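PDB 4DH2: cellulosome anchoring protein cohesin region, which binds a type I dockerin as the cohesin module of a cellulosome anchoring protein, and so probably takes part in tethering cellulosomal components. Local coordinates for residues Leu17-Glu22 with Ile134-Ser139; Ala13-Asp18 with Phe141-Leu146. One frame throughout, in Å; residues are numbered along the deposited sequence.

Interaction 1. Residues Leu17-Glu22 with Ile134-Ser139; sequences LDVLVE and ITFGES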
ATOM      1  N   LEU A  17       5.364 -12.718  -6.274  1.00 19.73           N
ATOM      2  CA  LEU A  17       4.101 -13.192  -5.709  1.00 19.44           C
ATOM      3  C   LEU A  17       2.956 -12.687  -6.577  1.00 18.59           C
ATOM      4  O   LEU A  17       3.146 -11.925  -7.541  1.00 19.76           O
ATOM      5  CB  LEU A  17       3.910 -12.745  -4.254  1.00 18.98           C
ATOM      6  CG  LEU A  17       3.981 -11.232  -4.026  1.00 23.06           C
ATOM      7  CD1 LEU A  17       2.697 -10.571  -4.309  1.00 31.27           C
ATOM      8  CD2 LEU A  17       4.426 -10.974  -2.580  1.00 30.58           C
ATOM      9  N   ASP A  18       1.764 -13.145  -6.232  1.00 18.10           N
ATOM     10  CA  ASP A  18       0.557 -12.734  -6.919  1.00 15.74           C
ATOM     11  C   ASP A  18      -0.330 -11.975  -5.940  1.00 17.03           C
ATOM     12  O   ASP A  18      -0.454 -12.381  -4.779  1.00 18.77           O
ATOM     13  CB  ASP A  18      -0.218 -13.953  -7.425  1.00 24.45           C
ATOM     14  CG  ASP A  18       0.519 -14.684  -8.529  1.00 23.98           C
ATOM     15  OD1 ASP A  18       0.383 -14.293  -9.682  1.00 27.13           O
ATOM     16  OD2 ASP A  18       1.220 -15.640  -8.226  1.00 29.21           O
ATOM     17  N   VAL A  19      -0.930 -10.894  -6.433  1.00 17.89           N
ATOM     18  CA  VAL A  19      -1.870 -10.106  -5.658  1.00 18.93           C
ATOM     19  C   VAL A  19      -3.227 -10.180  -6.372  1.00 19.83           C
ATOM     20  O   VAL A  19      -3.315  -9.845  -7.554  1.00 23.69           O
ATOM     21  CB  VAL A  19      -1.415  -8.647  -5.559  1.00 17.49           C
ATOM     22  CG1 VAL A  19      -2.377  -7.843  -4.749  1.00 22.07           C
ATOM     23  CG2 VAL A  19      -0.023  -8.572  -4.963  1.00 19.74           C
ATOM     24  N   LEU A  20      -4.272 -10.597  -5.648  1.00 19.98           N
ATOM     25  CA  LEU A  20      -5.600 -10.801  -6.250  1.00 20.86           C
ATOM     26  C   LEU A  20      -6.689 -10.037  -5.525  1.00 24.07           C
ATOM     27  O   LEU A  20      -6.691  -9.968  -4.299  1.00 24.39           O
ATOM     28  CB  LEU A  20      -5.957 -12.284  -6.204  1.00 26.25           C
ATOM     29  CG  LEU A  20      -4.966 -13.283  -6.800  1.00 34.12           C
ATOM     30  CD1 LEU A  20      -3.979 -13.744  -5.758  1.00 28.09           C
ATOM     31  CD2 LEU A  20      -5.700 -14.481  -7.381  1.00 44.77           C
ATOM     32  N   VAL A  21      -7.591  -9.434  -6.291  1.00 25.36           N
ATOM     33  CA  VAL A  21      -8.828  -8.929  -5.714  1.00 27.79           C
ATOM     34  C   VAL A  21      -9.835 -10.062  -5.848  1.00 29.63           C
ATOM     35  O   VAL A  21     -10.115 -10.504  -6.955  1.00 29.34           O
ATOM     36  CB  VAL A  21      -9.328  -7.705  -6.464  1.00 35.88           C
ATOM     37  CG1 VAL A  21     -10.689  -7.250  -5.888  1.00 37.68           C
ATOM     38  CG2 VAL A  21      -8.320  -6.586  -6.396  1.00 30.40           C
ATOM     39  N   GLU A  22     -10.359 -10.553  -4.733  1.00 26.00           N
ATOM     40  CA  GLU A  22     -11.294 -11.663  -4.778  1.00 28.13           C
ATOM     41  C   GLU A  22     -12.707 -11.155  -5.098  1.00 31.24           C
ATOM     42  O   GLU A  22     -13.289 -10.405  -4.334  1.00 31.30           O
ATOM     43  CB  GLU A  22     -11.285 -12.426  -3.465  1.00 33.93           C
ATOM     44  CG  GLU A  22      -9.927 -13.070  -3.152  1.00 49.11           C
ATOM     45  CD  GLU A  22      -9.445 -14.026  -4.248  1.00 55.34           C
ATOM     46  OE1 GLU A  22     -10.289 -14.617  -4.966  1.00 51.61           O
ATOM     47  OE2 GLU A  22      -8.213 -14.182  -4.400  1.00 54.78           O
ATOM     48  N   ILE A 134     -12.208  -3.119  -9.768  1.00 19.99           N
ATOM     49  CA  ILE A 134     -11.288  -2.645  -8.757  1.00 19.00           C
ATOM     50  C   ILE A 134      -9.906  -2.813  -9.377  1.00 23.35           C
ATOM     51  O   ILE A 134      -9.508  -3.928  -9.721  1.00 23.46           O
ATOM     52  CB  ILE A 134     -11.444  -3.440  -7.477  1.00 21.67           C
ATOM     53  CG1 ILE A 134     -12.780  -3.065  -6.813  1.00 25.86           C
ATOM     54  CG2 ILE A 134     -10.295  -3.120  -6.500  1.00 26.82           C
ATOM     55  CD1 ILE A 134     -13.191  -4.008  -5.781  1.00 32.44           C
ATOM     56  N   THR A 135      -9.199  -1.698  -9.544  1.00 21.78           N
ATOM     57  CA  THR A 135      -7.959  -1.712 -10.291  1.00 20.28           C
ATOM     58  C   THR A 135      -6.787  -1.408  -9.381  1.00 26.41           C
ATOM     59  O   THR A 135      -6.962  -1.109  -8.204  1.00 21.37           O
ATOM     60  CB  THR A 135      -7.960  -0.685 -11.392  1.00 19.69           C
ATOM     61  OG1 THR A 135      -8.127   0.615 -10.835  1.00 25.34           O
ATOM     62  CG2 THR A 135      -9.126  -0.936 -12.344  1.00 24.32           C
ATOM     63  N   PHE A 136      -5.589  -1.459  -9.942  1.00 24.76           N
ATOM     64  CA  PHE A 136      -4.391  -1.197  -9.151  1.00 27.43           C
ATOM     65  C   PHE A 136      -3.643  -0.015  -9.639  1.00 32.99           C
ATOM     66  O   PHE A 136      -3.670   0.294 -10.824  1.00 30.18           O
ATOM     67  CB  PHE A 136      -3.434  -2.348  -9.273  1.00 27.38           C
ATOM     68  CG  PHE A 136      -3.883  -3.550  -8.597  1.00 25.63           C
ATOM     69  CD1 PHE A 136      -3.729  -3.690  -7.243  1.00 25.08           C
ATOM     70  CD2 PHE A 136      -4.475  -4.573  -9.307  1.00 31.19           C
ATOM     71  CE1 PHE A 136      -4.160  -4.807  -6.605  1.00 31.09           C
ATOM     72  CE2 PHE A 136      -4.911  -5.688  -8.656  1.00 25.46           C
ATOM     73  CZ  PHE A 136      -4.748  -5.817  -7.328  1.00 28.58           C
ATOM     74  N   GLY A 137      -2.921   0.614  -8.723  1.00 28.72           N
ATOM     75  CA  GLY A 137      -1.892   1.554  -9.096  1.00 39.50           C
ATOM     76  C   GLY A 137      -0.501   0.981  -8.860  1.00 27.50           C
ATOM     77  O   GLY A 137      -0.193  -0.204  -9.097  1.00 30.60           O
ATOM     78  N   GLU A 138       0.335   1.848  -8.353  1.00 30.34           N
ATOM     79  CA  GLU A 138       1.682   1.461  -7.941  1.00 37.55           C
ATOM     80  C   GLU A 138       1.680   0.325  -6.893  1.00 23.53           C
ATOM     81  O   GLU A 138       0.788   0.166  -6.068  1.00 23.12           O
ATOM     82  CB  GLU A 138       2.453   2.678  -7.413  1.00 57.13           C
ATOM     83  CG  GLU A 138       1.830   3.341  -6.192  1.00 71.52           C
ATOM     84  CD  GLU A 138       1.998   2.515  -4.933  1.00 73.15           C
ATOM     85  OE1 GLU A 138       1.056   2.509  -4.111  1.00 63.81           O
ATOM     86  OE2 GLU A 138       3.072   1.881  -4.769  1.00 72.22           O
ATOM     87  N   SER A 139       2.707  -0.491  -6.986  1.00 19.43           N
ATOM     88  CA  SER A 139       2.845  -1.654  -6.180  1.00 17.68           C
ATOM     89  C   SER A 139       4.341  -1.862  -6.038  1.00 18.12           C
ATOM     90  O   SER A 139       5.053  -2.013  -7.032  1.00 20.43           O
ATOM     91  CB  SER A 139       2.226  -2.845  -6.903  1.00 23.24           C
ATOM     92  OG  SER A 139       2.597  -4.061  -6.320  1.00 43.53           O
TER

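Interaction 2. Residues Ala13-Asp18 with Phe141-Leu146; sequences ADYILD and FCDFDL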
ATOM      1  N   ALA A  13      13.183  -9.244 -11.301  1.00 17.36           N
ATOM      2  CA  ALA A  13      13.718  -9.473  -9.951  1.00 19.50           C
ATOM      3  C   ALA A  13      13.877 -10.952  -9.673  1.00 18.78           C
ATOM      4  O   ALA A  13      13.599 -11.781 -10.553  1.00 19.10           O
ATOM      5  CB  ALA A  13      12.782  -8.845  -8.925  1.00 18.60           C
ATOM      6  N   ASP A  14      14.318 -11.307  -8.456  1.00 14.27           N
ATOM      7  CA  ASP A  14      14.580 -12.693  -8.162  1.00 12.78           C
ATOM      8  C   ASP A  14      13.406 -13.407  -7.538  1.00 16.44           C
ATOM      9  O   ASP A  14      13.418 -14.624  -7.406  1.00 20.70           O
ATOM     10  CB  ASP A  14      15.770 -12.801  -7.202  1.00 14.46           C
ATOM     11  CG  ASP A  14      17.052 -12.343  -7.823  1.00 21.96           C
ATOM     12  OD1 ASP A  14      17.099 -12.183  -9.054  1.00 20.63           O
ATOM     13  OD2 ASP A  14      18.041 -12.128  -7.095  1.00 19.71           O
ATOM     14  N   TYR A  15      12.417 -12.631  -7.099  1.00 15.69           N
ATOM     15  CA  TYR A  15      11.279 -13.177  -6.359  1.00 13.92           C
ATOM     16  C   TYR A  15       9.977 -12.587  -6.883  1.00 13.45           C
ATOM     17  O   TYR A  15       9.937 -11.480  -7.430  1.00 15.64           O
ATOM     18  CB  TYR A  15      11.360 -12.837  -4.868  1.00 14.60           C
ATOM     19  CG  TYR A  15      12.727 -13.148  -4.300  1.00 18.02           C
ATOM     20  CD1 TYR A  15      13.162 -14.451  -4.173  1.00 23.28           C
ATOM     21  CD2 TYR A  15      13.574 -12.134  -3.945  1.00 18.14           C
ATOM     22  CE1 TYR A  15      14.455 -14.720  -3.677  1.00 24.10           C
ATOM     23  CE2 TYR A  15      14.831 -12.387  -3.444  1.00 20.09           C
ATOM     24  CZ  TYR A  15      15.266 -13.663  -3.316  1.00 24.69           C
ATOM     25  OH  TYR A  15      16.539 -13.856  -2.797  1.00 29.78           O
ATOM     26  N   ILE A  16       8.907 -13.320  -6.654  1.00 16.25           N
ATOM     27  CA  ILE A  16       7.622 -12.924  -7.156  1.00 16.62           C
ATOM     28  C   ILE A  16       6.484 -13.442  -6.263  1.00 16.17           C
ATOM     29  O   ILE A  16       6.633 -14.441  -5.551  1.00 19.91           O
ATOM     30  CB  ILE A  16       7.489 -13.470  -8.621  1.00 22.92           C
ATOM     31  CG1 ILE A  16       6.311 -12.859  -9.348  1.00 25.89           C
ATOM     32  CG2 ILE A  16       7.396 -14.999  -8.602  1.00 29.33           C
ATOM     33  CD1 ILE A  16       6.594 -12.664 -10.866  1.00 28.46           C
ATOM     34  N   LEU A  17       5.364 -12.718  -6.274  1.00 19.73           N
ATOM     35  CA  LEU A  17       4.101 -13.192  -5.709  1.00 19.44           C
ATOM     36  C   LEU A  17       2.956 -12.687  -6.577  1.00 18.59           C
ATOM     37  O   LEU A  17       3.146 -11.925  -7.541  1.00 19.76           O
ATOM     38  CB  LEU A  17       3.910 -12.745  -4.254  1.00 18.98           C
ATOM     39  CG  LEU A  17       3.981 -11.232  -4.026  1.00 23.06           C
ATOM     40  CD1 LEU A  17       2.697 -10.571  -4.309  1.00 31.27           C
ATOM     41  CD2 LEU A  17       4.426 -10.974  -2.580  1.00 30.58           C
ATOM     42  N   ASP A  18       1.764 -13.145  -6.232  1.00 18.10           N
ATOM     43  CA  ASP A  18       0.557 -12.734  -6.919  1.00 15.74           C
ATOM     44  C   ASP A  18      -0.330 -11.975  -5.940  1.00 17.03           C
ATOM     45  O   ASP A  18      -0.454 -12.381  -4.779  1.00 18.77           O
ATOM     46  CB  ASP A  18      -0.218 -13.953  -7.425  1.00 24.45           C
ATOM     47  CG  ASP A  18       0.519 -14.684  -8.529  1.00 23.98           C
ATOM     48  OD1 ASP A  18       0.383 -14.293  -9.682  1.00 27.13           O
ATOM     49  OD2 ASP A  18       1.220 -15.640  -8.226  1.00 29.21           O
ATOM     50  N   PHE A 141       7.131  -4.071  -3.434  1.00 13.68           N
ATOM     51  CA  PHE A 141       7.354  -5.035  -2.350  1.00 15.18           C
ATOM     52  C   PHE A 141       8.849  -5.278  -2.233  1.00 20.16           C
ATOM     53  O   PHE A 141       9.556  -5.278  -3.235  1.00 15.63           O
ATOM     54  CB  PHE A 141       6.739  -6.398  -2.670  1.00 12.22           C
ATOM     55  CG  PHE A 141       5.238  -6.447  -2.669  1.00 13.90           C
ATOM     56  CD1 PHE A 141       4.556  -7.238  -1.769  1.00 18.98           C
ATOM     57  CD2 PHE A 141       4.513  -5.747  -3.609  1.00 16.97           C
ATOM     58  CE1 PHE A 141       3.200  -7.294  -1.768  1.00 18.22           C
ATOM     59  CE2 PHE A 141       3.137  -5.830  -3.627  1.00 17.42           C
ATOM     60  CZ  PHE A 141       2.484  -6.582  -2.710  1.00 14.74           C
ATOM     61  N   CYS A 142       9.337  -5.552  -1.033  1.00 16.92           N
ATOM     62  CA  CYS A 142      10.725  -5.956  -0.888  1.00 15.76           C
ATOM     63  C   CYS A 142      10.914  -6.947   0.253  1.00 12.91           C
ATOM     64  O   CYS A 142      10.028  -7.117   1.124  1.00 14.14           O
ATOM     65  CB  CYS A 142      11.654  -4.765  -0.708  1.00 13.60           C
ATOM     66  SG  CYS A 142      11.540  -3.928   0.945  1.00 17.89           S
ATOM     67  N   ASP A 143      12.076  -7.609   0.236  1.00 16.08           N
ATOM     68  CA  ASP A 143      12.435  -8.529   1.295  1.00 18.54           C
ATOM     69  C   ASP A 143      13.284  -7.837   2.349  1.00 15.72           C
ATOM     70  O   ASP A 143      13.497  -6.623   2.283  1.00 15.41           O
ATOM     71  CB  ASP A 143      13.090  -9.815   0.778  1.00 17.54           C
ATOM     72  CG  ASP A 143      14.480  -9.639   0.260  1.00 20.19           C
ATOM     73  OD1 ASP A 143      15.110  -8.574   0.429  1.00 19.01           O
ATOM     74  OD2 ASP A 143      14.976 -10.661  -0.303  1.00 19.87           O
ATOM     75  N   PHE A 144      13.720  -8.620   3.323  1.00 17.30           N
ATOM     76  CA  PHE A 144      14.494  -8.072   4.442  1.00 17.52           C
ATOM     77  C   PHE A 144      15.747  -7.342   3.972  1.00 19.28           C
ATOM     78  O   PHE A 144      16.143  -6.305   4.542  1.00 18.80           O
ATOM     79  CB  PHE A 144      14.897  -9.165   5.410  1.00 19.58           C
ATOM     80  CG  PHE A 144      15.681  -8.635   6.560  1.00 15.77           C
ATOM     81  CD1 PHE A 144      15.031  -8.072   7.627  1.00 16.52           C
ATOM     82  CD2 PHE A 144      17.062  -8.683   6.554  1.00 23.44           C
ATOM     83  CE1 PHE A 144      15.753  -7.570   8.702  1.00 18.50           C
ATOM     84  CE2 PHE A 144      17.779  -8.185   7.610  1.00 25.78           C
ATOM     85  CZ  PHE A 144      17.118  -7.627   8.681  1.00 21.01           C
ATOM     86  N   ASP A 145      16.360  -7.848   2.897  1.00 17.35           N
ATOM     87  CA  ASP A 145      17.542  -7.226   2.333  1.00 17.20           C
ATOM     88  C   ASP A 145      17.276  -6.130   1.323  1.00 19.64           C
ATOM     89  O   ASP A 145      18.205  -5.653   0.665  1.00 19.53           O
ATOM     90  CB  ASP A 145      18.439  -8.297   1.700  1.00 19.88           C
ATOM     91  CG  ASP A 145      18.910  -9.318   2.713  1.00 23.11           C
ATOM     92  OD1 ASP A 145      19.471  -8.899   3.766  1.00 25.00           O
ATOM     93  OD2 ASP A 145      18.686 -10.530   2.495  1.00 28.39           O
ATOM     94  N   LEU A 146      16.016  -5.705   1.247  1.00 17.28           N
ATOM     95  CA  LEU A 146      15.550  -4.647   0.346  1.00 17.86           C
ATOM     96  C   LEU A 146      15.604  -5.058  -1.117  1.00 17.34           C
ATOM     97  O   LEU A 146      15.529  -4.202  -2.020  1.00 19.51           O
ATOM     98  CB  LEU A 146      16.327  -3.341   0.529  1.00 18.67           C
ATOM     99  CG  LEU A 146      16.493  -2.909   1.998  1.00 21.95           C
ATOM    100  CD1 LEU A 146      17.241  -1.589   2.093  1.00 26.80           C
ATOM    101  CD2 LEU A 146      15.158  -2.820   2.657  1.00 20.87           C
TER

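Interaction 1. Residues Leu17-Glu22 with Ile134-Ser139
The ring of Phe136 is met by one methyl from each of two valines on 17-22, and both come in obliquely at its far end. Val21 CG2 lies 3.8 Å from Phe136 CZ, and Val19 CG1 sits 4.0 Å from Phe136 CE1, so the two valines, two places apart on their strand, share the outer rim of a single phenyl group. The ring reaches them because its CG stands anti to the carbonyl carbon (chi1 -71°), and the Phe136 and Val21 side chains run past one another in opposite directions. The Phe136 side chain also touches Leu51 and Leu53 of strand 48-54.

Segments 17-21 and 134-139 run roughly antiparallel, at 145°, yet their axes stay 8.8 Å apart at the closest and no hydrogen bond joins them. Strand 149-161 lies between them in the sheet order, and Val19 makes backbone hydrogen bonds there with Val152 and Lys154. What meets is therefore the row of inward-facing side chains in the core of the cohesin beta sandwich, reaching past the intervening strand.

Further along strand 15-27, Val21 turns to Ile134 with both its branches. CG2, already against the phenyl ring, is also 4.0 Å from Ile134 CG2, while Val21 CG1, anti to its own backbone nitrogen at chi1 176°, comes within 4.1 Å of Ile134 CD1. Ile134 and Val19 carry the packing across to strand 31-39, where they touch Ile34 and Phe38 respectively.

Interaction 2. Residues Ala13-Asp18 with Phe141-Leu146
Leu17 and Phe141 have the most surface buried here, an equal share each, and their side chains cross at about a right angle. Leu17 CD2 is 3.8 Å from Phe141 CD1 and 4.0 Å from Phe141 CE1, while the other methyl, CD1, lies over one face of the same ring. With CG set between the backbone nitrogen and the carbonyl carbon (chi1 56°), Leu17 brings both methyls of its fork to bear on the phenyl group.

Asp143 adds a second, more polar touch: its OD2 approaches Tyr15 CE2 obliquely at 3.6 Å, with ring and carboxylate planes 46° apart. The carboxylate is fixed mainly by other partners. OD2 is hydrogen-bonded to His44 NE2; OD1 accepts weakly from Asp145 N inside the type I turn 143-146, which Leu146 N closes by bonding to Asp143 O, and also from Lys147 N just after it. Tyr15 OH is hydrogen-bonded to Lys147 NZ, which ties the tyrosine to the residue following that turn.

Phe144 and Leu146 of the turn meet Arg26 and Val22 of the dockerin chain. On the strand leading into the turn, Phe141 packs with Phe38 of strand 31-39 and Phe49 of strand 48-54, and strand 149-161 lies between strands 15-27 and 129-142.

In the fold
Interactions 1 and 2 are two stations along one pair of strands, 15-27 and 129-142, with centres about 15 Å apart. On the first strand interaction 2 comes earlier and on the second it comes later, as expected of strands running in roughly opposite directions; the first-strand segments overlap at Leu17 and Asp18. Packing joins the two directly, Val19 CG2 lying 3.9 Å from Phe141 CZ. Interaction 1 is close to the middle of the chain, its centre about 6 Å from the chain centre, whereas interaction 2 is about 18 Å away. An apolar row thus runs from the sandwich core to Leu17 and Phe141; beyond it the polar Tyr15-Asp143 contact leads to the turn that meets the dockerin.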